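Local coordinates for protein NADP-dependent 2-hydroxyacid dehydrogenase (Rhizobium etli, PDB 4XCV) that probably interconverts 2-oxoacids and 2-hydroxyacids with NADP(H) as the redox partner, and binds NADPH in this crystal, at residues Y211-F216 / E241-S246; L215-R220 / E250-G255; P7-I12 / I33-P38; R43-T48 / F61-N66. All blocks are in the same frame, centred on the assembly; numbering follows the deposited sequence. Where two conformers were deposited one is given.

Contact 1 (Y211-F216 / E241-S246); sequences YDSELF and ETDIVS
Asp243, near the start of helix 241-250, reaches across to Ser213 in the first turn of helix 213-216, joining two helical segments of the Rossmann-type NADP(H)-binding domain. Ser213 N donates to Asp243 OD2 at 2.9 Å with an angle of 158° at the hydrogen, coming in from above the carboxylate plane, 43° out of it. Asp243 can offer that oxygen because its CG is anti to its own carbonyl carbon (chi1 -68°). The same helix start is capped from within: Asp212, the N-cap residue, takes the N-H of Leu215 on OD1 at 3.1 Å. Two acids from different segments thus serve amides of one short helix, and the partial positive charge at its N-terminus probably offsets their closeness, OD2 of Asp212 lying 5.1 Å from OD2 of Asp243. With a leucine in place of Asp243, Ser213 N would probably be left without this acceptor, and the direct hydrogen bond between the two helices would be lost. The apolar interactions lie on the inner side, where Phe216 and Ile244 both touch Phe230 of strand 229-232. The Phe216 ring meets the backbone of Asp243 with its edge, CE2 standing 4.0 Å from Asp243 C, while its CZ is 3.7 Å from Ile244 CG1.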
loop_
_atom_site.group_PDB
_atom_site.type_symbol
_atom_site.label_atom_id
_atom_site.label_comp_id
_atom_site.label_asym_id
_atom_site.label_seq_id
_atom_site.Cartn_x
_atom_site.Cartn_y
_atom_site.Cartn_z
ATOM N N TYR A 211 -22.792 2.770 -10.149
ATOM C CA TYR A 211 -21.795 3.813 -10.043
ATOM C C TYR A 211 -21.887 4.693 -11.297
ATOM O O TYR A 211 -21.288 4.404 -12.337
ATOM C CB TYR A 211 -20.407 3.220 -9.868
ATOM C CG TYR A 211 -20.205 2.250 -8.737
ATOM C CD1 TYR A 211 -20.317 2.626 -7.392
ATOM C CD2 TYR A 211 -19.865 0.952 -9.004
ATOM C CE1 TYR A 211 -20.068 1.718 -6.390
ATOM C CE2 TYR A 211 -19.616 0.025 -7.985
ATOM C CZ TYR A 211 -19.715 0.437 -6.683
ATOM O OH TYR A 211 -19.459 -0.464 -5.667
ATOM N N ASP A 212 -22.665 5.780 -11.160
ATOM C CA ASP A 212 -22.988 6.654 -12.264
ATOM C C ASP A 212 -22.746 8.104 -11.907
ATOM O O ASP A 212 -22.304 8.444 -10.827
ATOM C CB ASP A 212 -24.416 6.402 -12.770
ATOM C CG ASP A 212 -25.489 6.722 -11.756
ATOM O OD1 ASP A 212 -25.183 7.269 -10.682
ATOM O OD2 ASP A 212 -26.690 6.381 -12.052
ATOM N N SER A 213 -23.007 8.978 -12.876
ATOM C CA SER A 213 -22.815 10.412 -12.672
ATOM C C SER A 213 -23.456 10.939 -11.402
ATOM O O SER A 213 -22.849 11.679 -10.673
ATOM C CB SER A 213 -23.344 11.227 -13.875
ATOM O OG SER A 213 -22.617 10.958 -15.064
ATOM N N GLU A 214 -24.702 10.567 -11.164
ATOM C CA GLU A 214 -25.414 11.048 -9.991
ATOM C C GLU A 214 -24.702 10.623 -8.684
ATOM O O GLU A 214 -24.590 11.420 -7.733
ATOM C CB GLU A 214 -26.823 10.459 -9.984
ATOM C CG GLU A 214 -27.697 10.941 -8.836
ATOM C CD GLU A 214 -29.068 10.248 -8.773
ATOM O OE1 GLU A 214 -29.541 9.737 -9.818
ATOM O OE2 GLU A 214 -29.696 10.245 -7.677
ATOM N N LEU A 215 -24.249 9.368 -8.632
ATOM C CA LEU A 215 -23.531 8.894 -7.454
ATOM C C LEU A 215 -22.224 9.676 -7.259
ATOM O O LEU A 215 -21.890 10.092 -6.160
ATOM C CB LEU A 215 -23.288 7.395 -7.571
ATOM C CG LEU A 215 -22.558 6.748 -6.403
ATOM C CD1 LEU A 215 -23.106 5.355 -6.142
ATOM C CD2 LEU A 215 -21.063 6.707 -6.606
ATOM N N PHE A 216 -21.462 9.887 -8.336
ATOM C CA PHE A 216 -20.167 10.552 -8.192
ATOM C C PHE A 216 -20.299 11.981 -7.687
ATOM O O PHE A 216 -19.471 12.456 -6.915
ATOM C CB PHE A 216 -19.377 10.562 -9.506
ATOM C CG PHE A 216 -19.098 9.181 -10.074
ATOM C CD1 PHE A 216 -18.736 8.128 -9.267
ATOM C CD2 PHE A 216 -19.224 8.955 -11.426
ATOM C CE1 PHE A 216 -18.503 6.879 -9.803
ATOM C CE2 PHE A 216 -19.003 7.718 -11.968
ATOM C CZ PHE A 216 -18.638 6.669 -11.142
ATOM N N GLU A 241 -19.018 3.498 -17.354
ATOM C CA GLU A 241 -17.706 4.032 -17.666
ATOM C C GLU A 241 -17.709 5.400 -18.316
ATOM O O GLU A 241 -16.828 6.240 -18.048
ATOM C CB GLU A 241 -16.927 3.056 -18.528
ATOM C CG GLU A 241 -16.491 1.915 -17.672
ATOM C CD GLU A 241 -15.972 0.707 -18.427
ATOM O OE1 GLU A 241 -15.598 0.750 -19.624
ATOM O OE2 GLU A 241 -15.956 -0.327 -17.729
ATOM N N THR A 242 -18.675 5.660 -19.193
ATOM C CA THR A 242 -18.725 6.980 -19.796
ATOM C C THR A 242 -18.926 8.072 -18.736
ATOM O O THR A 242 -18.474 9.219 -18.908
ATOM C CB THR A 242 -19.712 7.021 -20.948
ATOM O OG1 THR A 242 -19.457 8.206 -21.723
ATOM C CG2 THR A 242 -21.122 6.975 -20.440
ATOM N N ASP A 243 -19.580 7.733 -17.625
ATOM C CA ASP A 243 -19.767 8.685 -16.552
ATOM C C ASP A 243 -18.490 8.848 -15.734
ATOM O O ASP A 243 -18.242 9.929 -15.215
ATOM C CB ASP A 243 -20.900 8.278 -15.608
ATOM C CG ASP A 243 -22.280 8.337 -16.235
ATOM O OD1 ASP A 243 -22.440 8.797 -17.409
ATOM O OD2 ASP A 243 -23.245 7.933 -15.517
ATOM N N ILE A 244 -17.701 7.783 -15.593
ATOM C CA ILE A 244 -16.380 7.914 -14.962
ATOM C C ILE A 244 -15.537 8.889 -15.796
ATOM O O ILE A 244 -14.935 9.792 -15.276
ATOM C CB ILE A 244 -15.657 6.568 -14.818
ATOM C CG1 ILE A 244 -16.469 5.578 -13.981
ATOM C CG2 ILE A 244 -14.258 6.816 -14.272
ATOM C CD1 ILE A 244 -15.937 4.187 -14.075
ATOM N N VAL A 245 -15.498 8.686 -17.113
ATOM C CA VAL A 245 -14.727 9.545 -17.984
ATOM C C VAL A 245 -15.171 11.017 -17.826
ATOM O O VAL A 245 -14.349 11.904 -17.655
ATOM C CB VAL A 245 -14.848 9.104 -19.454
ATOM C CG1 VAL A 245 -14.116 10.050 -20.402
ATOM C CG2 VAL A 245 -14.310 7.690 -19.643
ATOM N N SER A 246 -16.467 11.283 -17.918
ATOM C CA SER A 246 -16.955 12.648 -17.786
ATOM C C SER A 246 -16.634 13.246 -16.434
ATOM O O SER A 246 -16.279 14.410 -16.346
ATOM C CB SER A 246 -18.461 12.686 -18.064
ATOM O OG SER A 246 -18.730 12.392 -19.442
HETATM O O HOH W 1 -20.281 11.821 -14.715
#

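Contact 2 (L215-R220 / E250-G255); sequences LFKKLR and EGTLGG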
loop_
_atom_site.group_PDB
_atom_site.type_symbol
_atom_site.label_atom_id
_atom_site.label_comp_id
_atom_site.label_asym_id
_atom_site.label_seq_id
_atom_site.Cartn_x
_atom_site.Cartn_y
_atom_site.Cartn_z
ATOM N N LEU A 215 -24.249 9.368 -8.632
ATOM C CA LEU A 215 -23.531 8.894 -7.454
ATOM C C LEU A 215 -22.224 9.676 -7.259
ATOM O O LEU A 215 -21.890 10.092 -6.160
ATOM C CB LEU A 215 -23.288 7.395 -7.571
ATOM C CG LEU A 215 -22.558 6.748 -6.403
ATOM C CD1 LEU A 215 -23.106 5.355 -6.142
ATOM C CD2 LEU A 215 -21.063 6.707 -6.606
ATOM N N PHE A 216 -21.462 9.887 -8.336
ATOM C CA PHE A 216 -20.167 10.552 -8.192
ATOM C C PHE A 216 -20.299 11.981 -7.687
ATOM O O PHE A 216 -19.471 12.456 -6.915
ATOM C CB PHE A 216 -19.377 10.562 -9.506
ATOM C CG PHE A 216 -19.098 9.181 -10.074
ATOM C CD1 PHE A 216 -18.736 8.128 -9.267
ATOM C CD2 PHE A 216 -19.224 8.955 -11.426
ATOM C CE1 PHE A 216 -18.503 6.879 -9.803
ATOM C CE2 PHE A 216 -19.003 7.718 -11.968
ATOM C CZ PHE A 216 -18.638 6.669 -11.142
ATOM N N LYS A 217 -21.385 12.634 -8.104
ATOM C CA LYS A 217 -21.668 14.005 -7.640
ATOM C C LYS A 217 -22.045 14.080 -6.169
ATOM O O LYS A 217 -22.112 15.199 -5.624
ATOM C CB LYS A 217 -22.746 14.655 -8.505
ATOM C CG LYS A 217 -22.277 15.028 -9.904
ATOM C CD LYS A 217 -23.441 15.447 -10.762
ATOM C CE LYS A 217 -23.115 15.365 -12.232
ATOM N NZ LYS A 217 -21.802 15.950 -12.600
ATOM N N LYS A 218 -22.320 12.930 -5.526
ATOM C CA LYS A 218 -22.645 12.897 -4.084
ATOM C C LYS A 218 -21.437 12.668 -3.180
ATOM O O LYS A 218 -21.517 12.866 -1.972
ATOM C CB LYS A 218 -23.695 11.832 -3.829
ATOM C CG LYS A 218 -25.053 12.246 -4.372
ATOM C CD LYS A 218 -26.047 11.127 -4.154
ATOM C CE LYS A 218 -27.421 11.419 -4.691
ATOM N NZ LYS A 218 -28.091 10.087 -4.805
ATOM N N LEU A 219 -20.297 12.308 -3.747
ATOM C CA LEU A 219 -19.091 12.087 -2.946
ATOM C C LEU A 219 -18.595 13.389 -2.365
ATOM O O LEU A 219 -18.907 14.484 -2.869
ATOM C CB LEU A 219 -18.001 11.454 -3.812
ATOM C CG LEU A 219 -18.283 9.994 -4.172
ATOM C CD1 LEU A 219 -17.338 9.498 -5.269
ATOM C CD2 LEU A 219 -18.203 9.094 -2.953
ATOM N N ARG A 220 -17.808 13.289 -1.304
ATOM C CA ARG A 220 -17.371 14.467 -0.597
ATOM C C ARG A 220 -16.535 15.392 -1.520
ATOM O O ARG A 220 -15.535 14.925 -2.108
ATOM C CB ARG A 220 -16.618 14.102 0.678
ATOM C CG ARG A 220 -16.214 15.343 1.435
ATOM C CD ARG A 220 -16.122 15.169 2.929
ATOM N NE ARG A 220 -15.100 14.228 3.337
ATOM C CZ ARG A 220 -14.956 13.815 4.588
ATOM N NH1 ARG A 220 -15.784 14.276 5.534
ATOM N NH2 ARG A 220 -14.005 12.947 4.914
ATOM N N GLU A 250 -14.381 16.552 -15.887
ATOM C CA GLU A 250 -14.942 17.753 -15.342
ATOM C C GLU A 250 -14.509 18.084 -13.927
ATOM O O GLU A 250 -14.834 19.153 -13.403
ATOM C CB GLU A 250 -16.442 17.843 -15.586
ATOM C CG GLU A 250 -17.405 16.952 -14.874
ATOM C CD GLU A 250 -18.795 17.174 -15.483
ATOM O OE1 GLU A 250 -19.176 16.448 -16.424
ATOM O OE2 GLU A 250 -19.475 18.136 -15.078
ATOM N N GLY A 251 -13.767 17.168 -13.311
ATOM C CA GLY A 251 -13.235 17.406 -11.968
ATOM C C GLY A 251 -14.149 16.946 -10.855
ATOM O O GLY A 251 -13.860 17.193 -9.676
ATOM N N THR A 252 -15.259 16.297 -11.176
ATOM C CA THR A 252 -16.094 15.665 -10.135
ATOM C C THR A 252 -15.313 14.553 -9.411
ATOM O O THR A 252 -15.374 14.433 -8.181
ATOM C CB THR A 252 -17.400 15.153 -10.734
ATOM O OG1 THR A 252 -18.124 16.262 -11.306
ATOM C CG2 THR A 252 -18.295 14.461 -9.688
ATOM N N LEU A 253 -14.569 13.754 -10.183
ATOM C CA LEU A 253 -13.657 12.777 -9.610
ATOM C C LEU A 253 -12.253 13.266 -9.833
ATOM O O LEU A 253 -11.910 13.756 -10.930
ATOM C CB LEU A 253 -13.805 11.411 -10.263
ATOM C CG LEU A 253 -15.100 10.656 -9.962
ATOM C CD1 LEU A 253 -15.153 9.379 -10.786
ATOM C CD2 LEU A 253 -15.235 10.322 -8.492
ATOM N N GLY A 254 -11.449 13.160 -8.777
ATOM C CA GLY A 254 -10.024 13.450 -8.879
ATOM C C GLY A 254 -9.231 12.334 -9.540
ATOM O O GLY A 254 -8.156 12.601 -10.088
ATOM N N GLY A 255 -9.787 11.134 -9.597
ATOM C CA GLY A 255 -9.129 10.006 -10.206
ATOM C C GLY A 255 -9.931 8.753 -9.920
ATOM O O GLY A 255 -11.038 8.780 -9.354
#
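Leu253 gives up the most surface here, laying its CD1 methyl over the centre of the Phe216 ring. This is a CH-pi contact: CD1 stands 4.0 Å from the centroid of the Phe216 ring, only 9° off the normal. The opposite face of the ring carries the carbonyl oxygen of Asp212, so the phenyl group is held flat between a methyl and a backbone oxygen. The other branch of Leu253 is used as well, its CD2 lying 3.9 Å from Leu219 CD1, so that one leucine spans two residues of the turn 216-219. Thr252 works from the outer side. Its CG2, anti to the backbone N (its OG1 at chi1 -60°), points at the backbone of Phe216 and comes within 3.6 Å of Phe216 O. On the exposed side, Lys217 bends at its last torsion and brings NZ to 4.0 Å from Glu250 OE2, an attraction of opposite charges too long for a salt bridge. No hydrogen bond crosses between 215-220 and 250-255. The Schellman motif at Gly251 ends helix 241-250 and turns the chain toward strand 255-258; Leu253 also packs on Ala247 and Val248 of that helix, while Leu219 reaches Leu191 of helix 187-192 and Leu197 of strand 196-199.

Contact 3 (P7-I12 / I33-P38); sequences PVLVDI and INLADP
Leu9 pairs with Ile33, and Val10 with Asn34, in the parallel strands of a beta-alpha-beta unit whose crossover is helix 16-23; strand 32-34 is one of the two edge strands of the chain's five-stranded sheet. Three backbone bonds alternate along the pair. Ile33 N donates to Val8 O at 2.8 Å, and Val10 N to Ile33 O at 2.8 Å, so that Ile33 grips the residues before and after Leu9. Leu35 N then reaches Val10 O at 2.9 Å, nearly straight at 175°. Pro7 CG closes one end against Ile33 CG1 at 3.8 Å. Where the strand stops, an Asx turn takes over, Asn34 OD1 accepting Ala36 N from above its carbonyl plane. Water 2, which takes the N-H of Ile12, lies 2.9 Å from Asn34 OD1. Leu35 CD1 rests 3.8 Å from Asp11 OD2 in an apolar setting, but the buried acid is provided for: OD1 pairs with Lys13 and OD2 accepts Asp57 N, which probably keeps it ionised.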
loop_
_atom_site.group_PDB
_atom_site.type_symbol
_atom_site.label_atom_id
_atom_site.label_comp_id
_atom_site.label_asym_id
_atom_site.label_seq_id
_atom_site.Cartn_x
_atom_site.Cartn_y
_atom_site.Cartn_z
ATOM N N PRO A 7 -18.613 -39.433 -10.395
ATOM C CA PRO A 7 -17.740 -38.324 -10.697
ATOM C C PRO A 7 -18.503 -36.985 -10.667
ATOM O O PRO A 7 -19.718 -36.933 -10.808
ATOM C CB PRO A 7 -17.256 -38.630 -12.117
ATOM C CG PRO A 7 -18.269 -39.536 -12.673
ATOM C CD PRO A 7 -18.728 -40.369 -11.506
ATOM N N VAL A 8 -17.740 -35.911 -10.440
ATOM C CA VAL A 8 -18.255 -34.535 -10.413
ATOM C C VAL A 8 -18.361 -33.979 -11.828
ATOM O O VAL A 8 -17.441 -34.114 -12.606
ATOM C CB VAL A 8 -17.305 -33.658 -9.600
ATOM C CG1 VAL A 8 -17.696 -32.181 -9.637
ATOM C CG2 VAL A 8 -17.176 -34.163 -8.172
ATOM N N LEU A 9 -19.503 -33.395 -12.153
ATOM C CA LEU A 9 -19.684 -32.764 -13.469
ATOM C C LEU A 9 -18.976 -31.412 -13.469
ATOM O O LEU A 9 -19.179 -30.621 -12.560
ATOM C CB LEU A 9 -21.157 -32.598 -13.728
ATOM C CG LEU A 9 -21.662 -32.030 -15.039
ATOM C CD1 LEU A 9 -23.124 -32.387 -15.177
ATOM C CD2 LEU A 9 -21.504 -30.520 -15.106
ATOM N N VAL A 10 -18.185 -31.167 -14.508
ATOM C CA VAL A 10 -17.424 -29.917 -14.617
ATOM C C VAL A 10 -17.710 -29.300 -15.980
ATOM O O VAL A 10 -17.411 -29.900 -17.021
ATOM C CB VAL A 10 -15.908 -30.169 -14.457
ATOM C CG1 VAL A 10 -15.093 -28.888 -14.623
ATOM C CG2 VAL A 10 -15.620 -30.860 -13.130
ATOM N N ASP A 11 -18.309 -28.108 -15.955
ATOM C CA ASP A 11 -18.589 -27.352 -17.186
ATOM C C ASP A 11 -18.183 -25.918 -16.947
ATOM O O ASP A 11 -19.011 -25.085 -16.509
ATOM C CB ASP A 11 -20.060 -27.408 -17.560
ATOM C CG ASP A 11 -20.384 -26.647 -18.846
ATOM O OD1 ASP A 11 -19.502 -26.097 -19.557
ATOM O OD2 ASP A 11 -21.579 -26.580 -19.169
ATOM N N ILE A 12 -16.912 -25.646 -17.174
ATOM C CA ILE A 12 -16.347 -24.333 -16.897
ATOM C C ILE A 12 -15.605 -23.826 -18.140
ATOM O O ILE A 12 -14.711 -24.472 -18.663
ATOM C CB ILE A 12 -15.467 -24.357 -15.628
ATOM C CG1 ILE A 12 -14.313 -25.350 -15.732
ATOM C CG2 ILE A 12 -16.325 -24.725 -14.418
ATOM C CD1 ILE A 12 -13.511 -25.439 -14.427
ATOM N N ILE A 33 -16.350 -35.406 -14.866
ATOM C CA ILE A 33 -16.939 -35.412 -16.223
ATOM C C ILE A 33 -16.707 -34.017 -16.795
ATOM O O ILE A 33 -17.400 -33.052 -16.406
ATOM C CB ILE A 33 -18.440 -35.715 -16.230
ATOM C CG1 ILE A 33 -18.704 -37.043 -15.558
ATOM C CG2 ILE A 33 -18.944 -35.751 -17.681
ATOM C CD1 ILE A 33 -20.161 -37.430 -15.453
ATOM N N ASN A 34 -15.729 -33.882 -17.679
ATOM C CA ASN A 34 -15.419 -32.594 -18.262
ATOM C C ASN A 34 -16.308 -32.404 -19.495
ATOM O O ASN A 34 -16.107 -33.070 -20.513
ATOM C CB ASN A 34 -13.950 -32.511 -18.617
ATOM C CG ASN A 34 -13.565 -31.162 -19.160
ATOM O OD1 ASN A 34 -14.407 -30.287 -19.363
ATOM N ND2 ASN A 34 -12.260 -30.985 -19.373
ATOM N N LEU A 35 -17.280 -31.497 -19.418
ATOM C CA LEU A 35 -18.201 -31.274 -20.539
ATOM C C LEU A 35 -17.511 -30.668 -21.762
ATOM O O LEU A 35 -18.130 -30.684 -22.862
ATOM C CB LEU A 35 -19.376 -30.406 -20.119
ATOM C CG LEU A 35 -20.545 -31.210 -19.530
ATOM C CD1 LEU A 35 -21.769 -30.359 -19.286
ATOM C CD2 LEU A 35 -20.978 -32.328 -20.463
ATOM N N ALA A 36 -16.271 -30.180 -21.648
ATOM C CA ALA A 36 -15.529 -29.732 -22.850
ATOM C C ALA A 36 -15.071 -30.888 -23.742
ATOM O O ALA A 36 -14.695 -30.686 -24.918
ATOM C CB ALA A 36 -14.329 -28.894 -22.442
ATOM N N ASP A 37 -15.075 -32.093 -23.224
ATOM C CA ASP A 37 -14.580 -33.262 -23.943
ATOM C C ASP A 37 -15.706 -33.774 -24.838
ATOM O O ASP A 37 -16.758 -34.157 -24.324
ATOM C CB ASP A 37 -14.195 -34.348 -22.925
ATOM C CG ASP A 37 -13.537 -35.567 -23.555
ATOM O OD1 ASP A 37 -13.663 -35.774 -24.768
ATOM O OD2 ASP A 37 -12.971 -36.371 -22.770
ATOM N N PRO A 38 -15.471 -33.866 -26.167
ATOM C CA PRO A 38 -16.499 -34.433 -27.029
ATOM C C PRO A 38 -16.960 -35.859 -26.701
ATOM O O PRO A 38 -18.072 -36.237 -27.062
ATOM C CB PRO A 38 -15.856 -34.400 -28.426
ATOM C CG PRO A 38 -14.733 -33.471 -28.321
ATOM C CD PRO A 38 -14.276 -33.454 -26.915
HETATM O O HOH W 2 -15.375 -27.673 -18.706
#

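Contact 4 (R43-T48 / F61-N66); sequences RDFSET and FRRAPN
Phe45 and Arg63 meet across a contact bridged by three waters. Phe45 CE2 lies over one face of the Arg63 guanidinium, 3.4 Å from Arg63 CZ, the ring and guanidinium planes 31° apart. A bend at chi3 (63°) brings the guanidinium alongside the phenyl group; there NH2 makes a weak hydrogen bond of 3.4 Å to Arg43 O, besides a regular one to Asn40 O. Water 3 links Arg63 NE to Arg43 O, and water 5 links Phe45 N to Arg63 O. Next to the ring stem, Phe45 CB packs on Ala64 CB at 3.7 Å. At the far end Asn66 ND2 donates to Ser46 O at 2.8 Å, in the carbonyl plane and on a lone pair, while water 4 ties Asn66 N to the carbonyls of Phe45 and Thr48. A serine in place of Phe45 would probably strip the guanidinium of the ring over its face and open a gap beside Ile33 and Leu35. An Asx turn at Asp44 and a type I turn from Phe45 shape the loop, and both segments lead into the starts of neighbouring parallel strands, 50-54 and 69-72, as the loops at one end of an alpha/beta sheet do.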
loop_
_atom_site.group_PDB
_atom_site.type_symbol
_atom_site.label_atom_id
_atom_site.label_comp_id
_atom_site.label_asym_id
_atom_site.label_seq_id
_atom_site.Cartn_x
_atom_site.Cartn_y
_atom_site.Cartn_z
ATOM N N ARG A 43 -22.918 -38.450 -22.510
ATOM C CA ARG A 43 -22.683 -39.030 -21.202
ATOM C C ARG A 43 -23.962 -39.069 -20.385
ATOM O O ARG A 43 -24.728 -38.098 -20.390
ATOM C CB ARG A 43 -21.652 -38.164 -20.483
ATOM C CG ARG A 43 -21.135 -38.693 -19.173
ATOM C CD ARG A 43 -20.167 -39.810 -19.336
ATOM N NE ARG A 43 -19.612 -40.228 -18.054
ATOM C CZ ARG A 43 -18.365 -40.009 -17.626
ATOM N NH1 ARG A 43 -17.431 -39.333 -18.295
ATOM N NH2 ARG A 43 -18.028 -40.518 -16.457
ATOM N N ASP A 44 -24.193 -40.169 -19.678
ATOM C CA ASP A 44 -25.303 -40.339 -18.716
ATOM C C ASP A 44 -24.964 -39.592 -17.419
ATOM O O ASP A 44 -23.998 -39.943 -16.754
ATOM C CB ASP A 44 -25.484 -41.839 -18.461
ATOM C CG ASP A 44 -26.680 -42.179 -17.651
ATOM O OD1 ASP A 44 -27.258 -41.265 -17.052
ATOM O OD2 ASP A 44 -27.117 -43.371 -17.748
ATOM N N PHE A 45 -25.775 -38.592 -17.055
ATOM C CA PHE A 45 -25.638 -37.864 -15.776
ATOM C C PHE A 45 -26.704 -38.275 -14.768
ATOM O O PHE A 45 -26.953 -37.512 -13.800
ATOM C CB PHE A 45 -25.736 -36.326 -15.973
ATOM C CG PHE A 45 -24.743 -35.777 -16.936
ATOM C CD1 PHE A 45 -23.465 -36.267 -17.008
ATOM C CD2 PHE A 45 -25.083 -34.739 -17.778
ATOM C CE1 PHE A 45 -22.578 -35.806 -17.963
ATOM C CE2 PHE A 45 -24.181 -34.250 -18.718
ATOM C CZ PHE A 45 -22.922 -34.803 -18.812
ATOM N N SER A 46 -27.313 -39.437 -14.896
ATOM C CA SER A 46 -28.352 -39.811 -13.947
ATOM C C SER A 46 -27.859 -39.920 -12.499
ATOM O O SER A 46 -28.637 -39.675 -11.586
ATOM C CB SER A 46 -29.100 -41.056 -14.400
ATOM O OG SER A 46 -28.286 -42.191 -14.334
ATOM N N GLU A 47 -26.606 -40.292 -12.279
ATOM C CA GLU A 47 -26.098 -40.457 -10.914
ATOM C C GLU A 47 -25.394 -39.212 -10.382
ATOM O O GLU A 47 -25.049 -39.174 -9.224
ATOM C CB GLU A 47 -25.155 -41.646 -10.826
ATOM C CG GLU A 47 -25.799 -42.964 -11.263
ATOM C CD GLU A 47 -26.802 -43.495 -10.266
ATOM O OE1 GLU A 47 -27.029 -42.837 -9.231
ATOM O OE2 GLU A 47 -27.375 -44.583 -10.511
ATOM N N THR A 48 -25.204 -38.209 -11.226
ATOM C CA THR A 48 -24.395 -37.067 -10.854
ATOM C C THR A 48 -24.999 -36.294 -9.697
ATOM O O THR A 48 -26.153 -35.939 -9.755
ATOM C CB THR A 48 -24.222 -36.163 -12.089
ATOM O OG1 THR A 48 -23.785 -36.975 -13.188
ATOM C CG2 THR A 48 -23.228 -35.023 -11.767
ATOM N N PHE A 61 -29.493 -28.952 -16.703
ATOM C CA PHE A 61 -30.329 -29.403 -15.597
ATOM C C PHE A 61 -31.334 -30.415 -16.067
ATOM O O PHE A 61 -31.800 -31.221 -15.282
ATOM C CB PHE A 61 -31.005 -28.208 -14.898
ATOM C CG PHE A 61 -30.019 -27.171 -14.470
ATOM C CD1 PHE A 61 -28.999 -27.503 -13.590
ATOM C CD2 PHE A 61 -30.048 -25.882 -15.014
ATOM C CE1 PHE A 61 -28.056 -26.553 -13.216
ATOM C CE2 PHE A 61 -29.087 -24.942 -14.636
ATOM C CZ PHE A 61 -28.102 -25.280 -13.745
ATOM N N ARG A 62 -31.638 -30.411 -17.358
ATOM C CA ARG A 62 -32.421 -31.493 -17.921
ATOM C C ARG A 62 -31.590 -32.777 -18.014
ATOM O O ARG A 62 -32.096 -33.860 -17.784
ATOM C CB ARG A 62 -32.977 -31.088 -19.281
ATOM C CG ARG A 62 -34.108 -30.072 -19.144
ATOM C CD ARG A 62 -34.640 -29.565 -20.495
ATOM N NE ARG A 62 -34.127 -28.215 -20.778
ATOM C CZ ARG A 62 -33.575 -27.797 -21.922
ATOM N NH1 ARG A 62 -33.474 -28.590 -22.990
ATOM N NH2 ARG A 62 -33.144 -26.536 -22.006
ATOM N N ARG A 63 -30.306 -32.648 -18.333
ATOM C CA ARG A 63 -29.419 -33.810 -18.471
ATOM C C ARG A 63 -29.017 -34.403 -17.140
ATOM O O ARG A 63 -28.782 -35.614 -17.044
ATOM C CB ARG A 63 -28.157 -33.413 -19.255
ATOM C CG ARG A 63 -28.415 -33.115 -20.719
ATOM C CD ARG A 63 -27.139 -32.850 -21.519
ATOM N NE ARG A 63 -26.263 -34.020 -21.557
ATOM C CZ ARG A 63 -25.015 -34.020 -22.032
ATOM N NH1 ARG A 63 -24.464 -32.883 -22.456
ATOM N NH2 ARG A 63 -24.289 -35.155 -22.000
ATOM N N ALA A 64 -28.888 -33.548 -16.114
ATOM C CA ALA A 64 -28.463 -33.945 -14.788
ATOM C C ALA A 64 -29.532 -33.569 -13.774
ATOM O O ALA A 64 -29.407 -32.574 -13.055
ATOM C CB ALA A 64 -27.132 -33.275 -14.433
ATOM N N PRO A 65 -30.631 -34.331 -13.754
ATOM C CA PRO A 65 -31.762 -33.896 -12.946
ATOM C C PRO A 65 -31.703 -34.229 -11.468
ATOM O O PRO A 65 -32.636 -33.843 -10.727
ATOM C CB PRO A 65 -32.923 -34.660 -13.593
ATOM C CG PRO A 65 -32.332 -35.917 -14.055
ATOM C CD PRO A 65 -30.958 -35.524 -14.569
ATOM N N ASN A 66 -30.655 -34.939 -11.048
ATOM C CA ASN A 66 -30.576 -35.455 -9.687
ATOM C C ASN A 66 -29.468 -34.797 -8.899
ATOM O O ASN A 66 -29.086 -35.286 -7.829
ATOM C CB ASN A 66 -30.388 -36.959 -9.717
ATOM C CG ASN A 66 -31.523 -37.641 -10.481
ATOM O OD1 ASN A 66 -32.693 -37.228 -10.325
ATOM N ND2 ASN A 66 -31.209 -38.627 -11.266
HETATM O O HOH W 3 -27.099 -36.912 -21.137
HETATM O O HOH W 4 -28.038 -35.770 -11.928
HETATM O O HOH W 5 -28.133 -37.882 -18.477
#

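Overall arrangement
The contacts form two pairs on opposite sides of the chain's centre. Contacts 1 and 2, with centres 8 Å apart, share Phe216 and follow one another along the same side of the seven-stranded nucleotide-binding sheet. Contacts 3 and 4, 12 Å apart between centres, meet directly in the five-stranded domain: Leu35 CD2 lies 3.6 Å from Phe45 CZ, and Leu9 CB 3.7 Å from Thr48 CG2. Between the pairs the centres are 41 to 51 Å apart and nothing touches. NADPH is bound between these two regions; the side chain of Asp212 in contact 1 is about 14 Å from it, too far for direct contact with the cofactor.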